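Long-range contacts in beta-galactosidase (Bacillus circulans subsp. alkalophilus, PDB 3TTY), which catalyses the hydrolysis of beta-galactosides, releasing terminal galactose, at the mouth of a TIM barrel: residues G83-A87 and F108-S114; L97-Y101 and G152-C157; Y93-R98 and S114-T120. All blocks are in the same frame, centred on the assembly; numbering follows the deposited sequence.

Contact 1 (G83-A87 and F108-S114); sequences GAHPA and FGGRHNS. With GLA (alpha-D-galactopyranose), chain H.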
loop_
_atom_site.group_PDB
_atom_site.type_symbol
_atom_site.label_atom_id
_atom_site.label_comp_id
_atom_site.label_asym_id
_atom_site.label_seq_id
_atom_site.Cartn_x
_atom_site.Cartn_y
_atom_site.Cartn_z
ATOM N N GLY A 83 -28.266 4.647 13.884
ATOM C CA GLY A 83 -27.019 4.208 13.272
ATOM C C GLY A 83 -26.493 5.127 12.172
ATOM O O GLY A 83 -25.370 4.972 11.716
ATOM N N ALA A 84 -27.309 6.075 11.725
ATOM C CA ALA A 84 -26.861 7.054 10.743
ATOM C C ALA A 84 -27.631 8.344 10.966
ATOM O O ALA A 84 -28.861 8.350 10.874
ATOM C CB ALA A 84 -27.079 6.548 9.316
ATOM N N HIS A 85 -26.908 9.424 11.273
ATOM C CA HIS A 85 -27.536 10.697 11.581
ATOM C C HIS A 85 -27.956 11.432 10.305
ATOM O O HIS A 85 -27.519 11.080 9.227
ATOM C CB HIS A 85 -26.613 11.556 12.464
ATOM C CG HIS A 85 -25.267 11.831 11.867
ATOM N ND1 HIS A 85 -24.098 11.347 12.409
ATOM C CD2 HIS A 85 -24.903 12.553 10.776
ATOM C CE1 HIS A 85 -23.073 11.750 11.679
ATOM N NE2 HIS A 85 -23.536 12.484 10.681
ATOM N N PRO A 86 -28.844 12.425 10.426
ATOM C CA PRO A 86 -29.307 13.196 9.262
ATOM C C PRO A 86 -28.270 14.175 8.708
ATOM O O PRO A 86 -27.468 14.734 9.454
ATOM C CB PRO A 86 -30.511 13.968 9.807
ATOM C CG PRO A 86 -30.991 13.159 10.966
ATOM C CD PRO A 86 -29.716 12.625 11.598
ATOM N N ALA A 87 -28.304 14.395 7.399
ATOM C CA ALA A 87 -27.404 15.354 6.767
ATOM C C ALA A 87 -27.516 16.745 7.397
ATOM O O ALA A 87 -26.511 17.446 7.521
ATOM C CB ALA A 87 -27.656 15.420 5.263
ATOM N N PHE A 108 -20.338 15.067 6.173
ATOM C CA PHE A 108 -21.469 14.135 6.106
ATOM C C PHE A 108 -21.250 13.029 5.099
ATOM O O PHE A 108 -20.871 13.295 3.953
ATOM C CB PHE A 108 -22.790 14.831 5.759
ATOM C CG PHE A 108 -23.938 13.871 5.600
ATOM C CD1 PHE A 108 -24.484 13.233 6.713
ATOM C CD2 PHE A 108 -24.460 13.588 4.349
ATOM C CE1 PHE A 108 -25.527 12.338 6.573
ATOM C CE2 PHE A 108 -25.501 12.696 4.200
ATOM C CZ PHE A 108 -26.039 12.070 5.309
ATOM N N GLY A 109 -21.511 11.793 5.516
ATOM C CA GLY A 109 -21.457 10.665 4.602
ATOM C C GLY A 109 -21.369 9.349 5.352
ATOM O O GLY A 109 -21.096 9.344 6.544
ATOM N N GLY A 110 -21.612 8.240 4.657
ATOM C CA GLY A 110 -21.535 6.917 5.266
ATOM C C GLY A 110 -22.555 6.701 6.375
ATOM O O GLY A 110 -23.691 7.186 6.302
ATOM N N ARG A 111 -22.147 5.970 7.406
ATOM C CA ARG A 111 -23.020 5.633 8.522
ATOM C C ARG A 111 -22.158 5.151 9.694
ATOM O O ARG A 111 -20.932 5.075 9.564
ATOM C CB ARG A 111 -23.977 4.524 8.092
ATOM C CG ARG A 111 -23.247 3.286 7.596
ATOM C CD ARG A 111 -24.156 2.066 7.553
ATOM N NE ARG A 111 -23.409 0.860 7.195
ATOM C CZ ARG A 111 -23.963 -0.329 6.968
ATOM N NH1 ARG A 111 -25.278 -0.487 7.069
ATOM N NH2 ARG A 111 -23.195 -1.365 6.657
ATOM N N HIS A 112 -22.796 4.813 10.820
ATOM C CA HIS A 112 -22.110 4.217 11.983
ATOM C C HIS A 112 -20.936 5.052 12.481
ATOM O O HIS A 112 -19.996 4.510 13.054
ATOM C CB HIS A 112 -21.543 2.830 11.650
ATOM C CG HIS A 112 -22.556 1.862 11.128
ATOM N ND1 HIS A 112 -22.196 0.710 10.464
ATOM C CD2 HIS A 112 -23.909 1.875 11.153
ATOM C CE1 HIS A 112 -23.283 0.047 10.115
ATOM N NE2 HIS A 112 -24.338 0.736 10.514
ATOM N N ASN A 113 -20.987 6.360 12.261
ATOM C CA ASN A 113 -19.815 7.188 12.476
ATOM C C ASN A 113 -20.124 8.489 13.243
ATOM O O ASN A 113 -19.473 9.510 13.022
ATOM C CB ASN A 113 -19.134 7.484 11.124
ATOM C CG ASN A 113 -20.099 8.107 10.108
ATOM O OD1 ASN A 113 -21.215 8.508 10.468
ATOM N ND2 ASN A 113 -19.669 8.202 8.842
ATOM N N SER A 114 -21.113 8.462 14.136
ATOM C CA SER A 114 -21.355 9.618 15.000
ATOM C C SER A 114 -20.353 9.634 16.158
ATOM O O SER A 114 -20.021 8.594 16.712
ATOM C CB SER A 114 -22.787 9.618 15.546
ATOM O OG SER A 114 -23.741 9.783 14.503
HETATM C C1 GLA H . -24.091 -5.160 8.165
HETATM C C2 GLA H . -25.162 -4.067 8.403
HETATM C C3 GLA H . -26.346 -4.163 7.425
HETATM C C4 GLA H . -25.777 -4.299 6.021
HETATM C C5 GLA H . -24.802 -5.481 5.977
HETATM C C6 GLA H . -24.304 -5.645 4.536
HETATM O O1 GLA H . -24.475 -6.497 8.534
HETATM O O2 GLA H . -25.655 -4.140 9.731
HETATM O O3 GLA H . -27.175 -2.989 7.469
HETATM O O4 GLA H . -25.073 -3.094 5.754
HETATM O O5 GLA H . -23.673 -5.189 6.808
HETATM O O6 GLA H . -23.712 -6.940 4.364
HETATM O O HOH W 1 -24.198 7.280 13.697
HETATM O O HOH W 2 -23.903 8.675 10.504
#

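Contact 2 (L97-Y101 and G152-C157); sequences LRVDY and GGYCYC. With ZN (zinc ion), chain G.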
loop_
_atom_site.group_PDB
_atom_site.type_symbol
_atom_site.label_atom_id
_atom_site.label_comp_id
_atom_site.label_asym_id
_atom_site.label_seq_id
_atom_site.Cartn_x
_atom_site.Cartn_y
_atom_site.Cartn_z
ATOM N N LEU A 97 -19.869 14.825 14.021
ATOM C CA LEU A 97 -18.980 14.174 13.066
ATOM C C LEU A 97 -17.635 13.786 13.685
ATOM O O LEU A 97 -17.080 14.512 14.525
ATOM C CB LEU A 97 -18.747 15.094 11.876
ATOM C CG LEU A 97 -19.959 15.457 11.015
ATOM C CD1 LEU A 97 -19.631 16.650 10.126
ATOM C CD2 LEU A 97 -20.439 14.269 10.175
ATOM N N ARG A 98 -17.097 12.653 13.246
ATOM C CA ARG A 98 -15.846 12.147 13.801
ATOM C C ARG A 98 -14.611 12.820 13.203
ATOM O O ARG A 98 -14.678 13.458 12.146
ATOM C CB ARG A 98 -15.748 10.629 13.627
ATOM C CG ARG A 98 -16.659 9.866 14.559
ATOM C CD ARG A 98 -16.528 8.378 14.399
ATOM N NE ARG A 98 -17.527 7.689 15.214
ATOM C CZ ARG A 98 -17.752 6.377 15.169
ATOM N NH1 ARG A 98 -17.053 5.597 14.344
ATOM N NH2 ARG A 98 -18.692 5.844 15.932
ATOM N N VAL A 99 -13.502 12.702 13.925
ATOM C CA VAL A 99 -12.189 13.010 13.405
ATOM C C VAL A 99 -11.462 11.670 13.281
ATOM O O VAL A 99 -11.476 10.846 14.210
ATOM C CB VAL A 99 -11.459 13.996 14.320
ATOM C CG1 VAL A 99 -9.962 14.007 14.040
ATOM C CG2 VAL A 99 -12.044 15.375 14.121
ATOM N N ASP A 100 -10.881 11.413 12.113
ATOM C CA ASP A 100 -10.348 10.086 11.875
ATOM C C ASP A 100 -8.921 9.886 12.384
ATOM O O ASP A 100 -8.283 10.796 12.918
ATOM C CB ASP A 100 -10.494 9.671 10.403
ATOM C CG ASP A 100 -9.689 10.545 9.457
ATOM O OD1 ASP A 100 -8.599 11.017 9.844
ATOM O OD2 ASP A 100 -10.154 10.753 8.312
ATOM N N TYR A 101 -8.449 8.667 12.213
ATOM C CA TYR A 101 -7.121 8.252 12.620
ATOM C C TYR A 101 -6.034 9.131 11.991
ATOM O O TYR A 101 -4.947 9.262 12.543
ATOM C CB TYR A 101 -6.949 6.774 12.252
ATOM C CG TYR A 101 -5.604 6.164 12.578
ATOM C CD1 TYR A 101 -5.347 5.631 13.835
ATOM C CD2 TYR A 101 -4.602 6.095 11.615
ATOM C CE1 TYR A 101 -4.120 5.051 14.126
ATOM C CE2 TYR A 101 -3.379 5.525 11.895
ATOM C CZ TYR A 101 -3.139 5.005 13.150
ATOM O OH TYR A 101 -1.922 4.423 13.420
ATOM N N GLY A 152 -19.366 1.026 16.141
ATOM C CA GLY A 152 -17.984 0.729 15.803
ATOM C C GLY A 152 -17.188 1.894 15.265
ATOM O O GLY A 152 -17.732 2.976 15.044
ATOM N N GLY A 153 -15.890 1.669 15.057
ATOM C CA GLY A 153 -14.986 2.719 14.628
ATOM C C GLY A 153 -14.559 3.613 15.784
ATOM O O GLY A 153 -15.289 3.779 16.758
ATOM N N TYR A 154 -13.373 4.202 15.674
ATOM C CA TYR A 154 -12.875 5.092 16.712
ATOM C C TYR A 154 -12.946 6.533 16.255
ATOM O O TYR A 154 -12.952 6.809 15.055
ATOM C CB TYR A 154 -11.434 4.758 17.067
ATOM C CG TYR A 154 -11.271 3.421 17.706
ATOM C CD1 TYR A 154 -12.273 2.883 18.495
ATOM C CD2 TYR A 154 -10.116 2.680 17.516
ATOM C CE1 TYR A 154 -12.125 1.650 19.083
ATOM C CE2 TYR A 154 -9.962 1.442 18.098
ATOM C CZ TYR A 154 -10.974 0.931 18.879
ATOM O OH TYR A 154 -10.823 -0.311 19.468
ATOM N N CYS A 155 -13.016 7.444 17.224
ATOM C CA CYS A 155 -13.004 8.869 16.964
ATOM C C CYS A 155 -11.841 9.494 17.735
ATOM O O CYS A 155 -11.492 9.031 18.823
ATOM C CB CYS A 155 -14.316 9.501 17.402
ATOM S SG CYS A 155 -14.399 11.294 17.111
ATOM N N TYR A 156 -11.251 10.543 17.163
ATOM C CA TYR A 156 -10.093 11.208 17.744
ATOM C C TYR A 156 -10.307 12.706 17.823
ATOM O O TYR A 156 -9.341 13.462 17.823
ATOM C CB TYR A 156 -8.844 10.897 16.919
ATOM C CG TYR A 156 -8.579 9.408 16.788
ATOM C CD1 TYR A 156 -7.814 8.731 17.739
ATOM C CD2 TYR A 156 -9.107 8.674 15.722
ATOM C CE1 TYR A 156 -7.566 7.380 17.628
ATOM C CE2 TYR A 156 -8.864 7.314 15.598
ATOM C CZ TYR A 156 -8.096 6.676 16.556
ATOM O OH TYR A 156 -7.858 5.338 16.453
ATOM N N CYS A 157 -11.569 13.135 17.899
ATOM C CA CYS A 157 -11.888 14.568 17.923
ATOM C C CYS A 157 -11.551 15.214 19.280
ATOM O O CYS A 157 -11.162 14.545 20.235
ATOM C CB CYS A 157 -13.369 14.817 17.570
ATOM S SG CYS A 157 -14.555 14.532 18.948
HETATM ZN ZN ZN G . -15.202 12.113 19.194
HETATM O O HOH W 3 -20.898 3.653 15.437
HETATM O O HOH W 4 -14.756 5.823 13.000
#

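Contact 3 (Y93-R98 and S114-T120); sequences YPDVLR and SCPNSPT. With ZN (zinc ion), chain G.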
loop_
_atom_site.group_PDB
_atom_site.type_symbol
_atom_site.label_atom_id
_atom_site.label_comp_id
_atom_site.label_asym_id
_atom_site.label_seq_id
_atom_site.Cartn_x
_atom_site.Cartn_y
_atom_site.Cartn_z
ATOM N N TYR A 93 -24.754 20.720 13.136
ATOM C CA TYR A 93 -24.057 20.360 14.384
ATOM C C TYR A 93 -22.864 19.442 14.124
ATOM O O TYR A 93 -22.908 18.237 14.412
ATOM C CB TYR A 93 -25.027 19.740 15.410
ATOM C CG TYR A 93 -26.202 20.645 15.727
ATOM C CD1 TYR A 93 -26.128 21.595 16.744
ATOM C CD2 TYR A 93 -27.377 20.565 14.988
ATOM C CE1 TYR A 93 -27.201 22.438 17.014
ATOM C CE2 TYR A 93 -28.443 21.393 15.246
ATOM C CZ TYR A 93 -28.357 22.327 16.252
ATOM O OH TYR A 93 -29.436 23.134 16.488
ATOM N N PRO A 94 -21.782 20.021 13.591
ATOM C CA PRO A 94 -20.579 19.272 13.216
ATOM C C PRO A 94 -19.959 18.476 14.382
ATOM O O PRO A 94 -19.178 17.562 14.108
ATOM C CB PRO A 94 -19.603 20.358 12.709
ATOM C CG PRO A 94 -20.402 21.580 12.518
ATOM C CD PRO A 94 -21.608 21.474 13.438
ATOM N N ASP A 95 -20.294 18.788 15.639
ATOM C CA ASP A 95 -19.785 17.994 16.777
ATOM C C ASP A 95 -20.257 16.545 16.670
ATOM O O ASP A 95 -19.771 15.652 17.344
ATOM C CB ASP A 95 -20.219 18.595 18.131
ATOM C CG ASP A 95 -21.711 18.430 18.398
ATOM O OD1 ASP A 95 -22.492 19.308 17.983
ATOM O OD2 ASP A 95 -22.098 17.421 19.022
ATOM N N VAL A 96 -21.209 16.316 15.791
ATOM C CA VAL A 96 -21.734 14.981 15.573
ATOM C C VAL A 96 -20.765 14.143 14.728
ATOM O O VAL A 96 -20.779 12.916 14.771
ATOM C CB VAL A 96 -23.133 15.098 14.947
ATOM C CG1 VAL A 96 -23.217 14.382 13.606
ATOM C CG2 VAL A 96 -24.188 14.647 15.945
ATOM N N LEU A 97 -19.869 14.825 14.021
ATOM C CA LEU A 97 -18.980 14.174 13.066
ATOM C C LEU A 97 -17.635 13.786 13.685
ATOM O O LEU A 97 -17.080 14.512 14.525
ATOM C CB LEU A 97 -18.747 15.094 11.876
ATOM C CG LEU A 97 -19.959 15.457 11.015
ATOM C CD1 LEU A 97 -19.631 16.650 10.126
ATOM C CD2 LEU A 97 -20.439 14.269 10.175
ATOM N N ARG A 98 -17.097 12.653 13.246
ATOM C CA ARG A 98 -15.846 12.147 13.801
ATOM C C ARG A 98 -14.611 12.820 13.203
ATOM O O ARG A 98 -14.678 13.458 12.146
ATOM C CB ARG A 98 -15.748 10.629 13.627
ATOM C CG ARG A 98 -16.659 9.866 14.559
ATOM C CD ARG A 98 -16.528 8.378 14.399
ATOM N NE ARG A 98 -17.527 7.689 15.214
ATOM C CZ ARG A 98 -17.752 6.377 15.169
ATOM N NH1 ARG A 98 -17.053 5.597 14.344
ATOM N NH2 ARG A 98 -18.692 5.844 15.932
ATOM N N SER A 114 -21.113 8.462 14.136
ATOM C CA SER A 114 -21.355 9.618 15.000
ATOM C C SER A 114 -20.353 9.634 16.158
ATOM O O SER A 114 -20.021 8.594 16.712
ATOM C CB SER A 114 -22.787 9.618 15.546
ATOM O OG SER A 114 -23.741 9.783 14.503
ATOM N N CYS A 115 -19.844 10.805 16.520
ATOM C CA CYS A 115 -18.918 10.847 17.645
ATOM C C CYS A 115 -19.668 10.412 18.899
ATOM O O CYS A 115 -20.689 11.003 19.247
ATOM C CB CYS A 115 -18.312 12.240 17.830
ATOM S SG CYS A 115 -17.604 12.476 19.477
ATOM N N PRO A 116 -19.169 9.369 19.577
ATOM C CA PRO A 116 -19.873 8.808 20.735
ATOM C C PRO A 116 -19.789 9.742 21.940
ATOM O O PRO A 116 -20.485 9.542 22.923
ATOM C CB PRO A 116 -19.108 7.514 21.010
ATOM C CG PRO A 116 -17.732 7.809 20.547
ATOM C CD PRO A 116 -17.872 8.710 19.349
ATOM N N ASN A 117 -18.945 10.760 21.857
ATOM C CA ASN A 117 -18.852 11.735 22.927
ATOM C C ASN A 117 -19.473 13.064 22.540
ATOM O O ASN A 117 -19.150 14.098 23.113
ATOM C CB ASN A 117 -17.400 11.912 23.373
ATOM C CG ASN A 117 -16.951 10.800 24.291
ATOM O OD1 ASN A 117 -17.571 10.561 25.330
ATOM N ND2 ASN A 117 -15.904 10.079 23.896
ATOM N N SER A 118 -20.385 13.018 21.573
ATOM C CA SER A 118 -21.014 14.220 21.031
ATOM C C SER A 118 -22.270 14.636 21.799
ATOM O O SER A 118 -23.203 13.855 21.955
ATOM C CB SER A 118 -21.342 14.011 19.553
ATOM O OG SER A 118 -22.320 14.929 19.106
ATOM N N PRO A 119 -22.301 15.887 22.277
ATOM C CA PRO A 119 -23.487 16.338 23.010
ATOM C C PRO A 119 -24.725 16.367 22.109
ATOM O O PRO A 119 -25.836 16.070 22.553
ATOM C CB PRO A 119 -23.116 17.763 23.459
ATOM C CG PRO A 119 -21.633 17.861 23.302
ATOM C CD PRO A 119 -21.251 16.921 22.204
ATOM N N THR A 120 -24.545 16.732 20.852
ATOM C CA THR A 120 -25.682 16.772 19.942
ATOM C C THR A 120 -26.236 15.380 19.677
ATOM O O THR A 120 -27.429 15.142 19.827
ATOM C CB THR A 120 -25.334 17.459 18.633
ATOM O OG1 THR A 120 -25.057 18.833 18.910
ATOM C CG2 THR A 120 -26.495 17.345 17.648
HETATM ZN ZN ZN G . -15.202 12.113 19.194
#

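Contact 1 (G83-A87 and F108-S114)
His85 and Ser114 meet in a short, nearly straight hydrogen bond: His85 ND1 lies 2.6 Å from Ser114 OG with 173° at the hydrogen, the hydroxyl stands at the ring's edge, and either partner could be the donor. The imidazole gets there because its CG stands between the backbone N and the carbonyl carbon (chi1 58°), which brings the ring alongside Ser114. A backbone bond from His112 N to Gly83 O, 2.7 Å long, joins the first residue of 83-87 to the middle of 108-114. Two waters add bridges between the segments. One is bonded to Ser114 OG and, weakly, to Gly83 O; the other accepts from His85 N and donates to Asn113 OD1 at 2.7 Å. Asn113 is held in that orientation because its ND2 gives a hydrogen to Gly109 O at 2.9 Å, which fixes the rotation of the amide.

Arg111 rests its CB against Ala84 CB, then runs extended from CG to NE, to end at galactose. Both terminal nitrogens donate to the sugar's O4, which lies near the guanidinium plane at its edge, Arg111 NH2 at 2.7 Å from it; NH1 also reaches O3. His112 places CE1 over one face of this guanidinium, toward its rim, while its NE2 is hydrogen-bonded to Asn149, another residue of the sugar pocket.

At the far end Ala87 CB sits over the centre of the Phe108 ring, a CH-pi contact of 3.6 Å to the centroid, and His85 O meets the ring's edge. His189 of the second subunit meets the same ring, and Trp187 of that subunit packs on Ala84 and Arg111. The arrangement is that of a long loop following the third strand of a TIM barrel, shaped into one wall of the galactose pocket beside a subunit interface.

Contact 2 (L97-Y101 and G152-C157)
Arg98 lies along Cys155, its CG 3.7 Å from Cys155 SG, and extends from CG to NE so that the guanidinium arrives beyond the sulfur. There it grips a single carbonyl oxygen end-on with two nitrogens. Arg98 NH1 meets Gly152 O at 2.8 Å, in the carbonyl plane on a lone pair, whereas NH2 makes a longer bond, tilted from that plane. A water links NH1 to Tyr154 O as well. Gly153 passes so close that a beta carbon on it would run into Arg98 NH1.

Two backbone N-H groups point at Cys155 SG: Val99 N from across the contact at 3.6 Å, nearly straight at 164°, and Cys157 N from its own segment. Such N-H...S bonds would probably draw negative charge from a zinc-bound thiolate and steady its position. Next to them Tyr156 N donates to Val99 O at 3.0 Å, and Val99 CG2 packs against Cys157 CB at 3.7 Å.

Tyr101 and Tyr156 lie side by side, pointing the same way, and Tyr156 OH sits at the edge of the Tyr101 ring, 3.6 Å from Tyr101 CD1. Closer to the main chain, Tyr156 CD2 touches the backbone between Asp100 and Tyr101.

Cys157 also caps the N terminus of helix 158-172. With Cys115 and Cys160, Cys155 and Cys157 complete a four-cysteine zinc site, a sulfur ligand supported by backbone N-H groups, consistent with a structural rather than catalytic metal.

Contact 3 (Y93-R98 and S114-T120)
This is a buried loop-to-helix contact in the long connection between barrel strand 75-79 and helix 119-135, where the turn after helix 87-92 receives the start of helix 119-135. Asp95 carries it, its carboxylate taking three hydrogen bonds. Asp95 OD1 accepts on its syn lone pair from Thr120 OG1 at 2.8 Å, and Asp95 OD2 is met by Thr120 N at 3.1 Å on the syn side and by Ser118 OG on the anti side. Replacing Asp95 by alanine removes the carboxylate, and the Ser118 and Thr120 hydroxyls and the Thr120 amide would probably lose their shared acceptor, freeing the turn to shift from the helix start. Ser118 is the N-cap of this helix, its OG also bonded to Tyr121 N.

Beside this, Cys115 N donates to Val96 O at 2.9 Å from above the carbonyl plane. Arg98 adds NH2 to Ser114 O at 3.2 Å, and a weak bond from NE. With OG1 anti to the carbonyl carbon (chi1 -66°), Thr120 turns CG2 onto Tyr93 CB at 3.6 Å and onto Val96 CG2. Cys115 opens a type I turn ending at Ser118, and its SG binds zinc: a capped helix start joined to a four-cysteine zinc site.

Overall arrangement
From the N terminus, the chain leaves strand 75-79 and enters 83-87, which contact 1 joins to 108-114, closing a loop that holds helix 87-92. Contact 3 starts inside that loop, at 93-98, and ends beyond it at the start of helix 119-135, so the two cross at Ser114. Contact 2 departs from the same stretch through Leu97 and Arg98 but spans farther, past helix 119-135 and strand 142-146 to 152-157; it crosses contact 1 too. Contacts 2 and 3 both reach the zinc ion, while contact 1 reaches galactose. Together they tie the loops after the third and fourth barrel strands to each other.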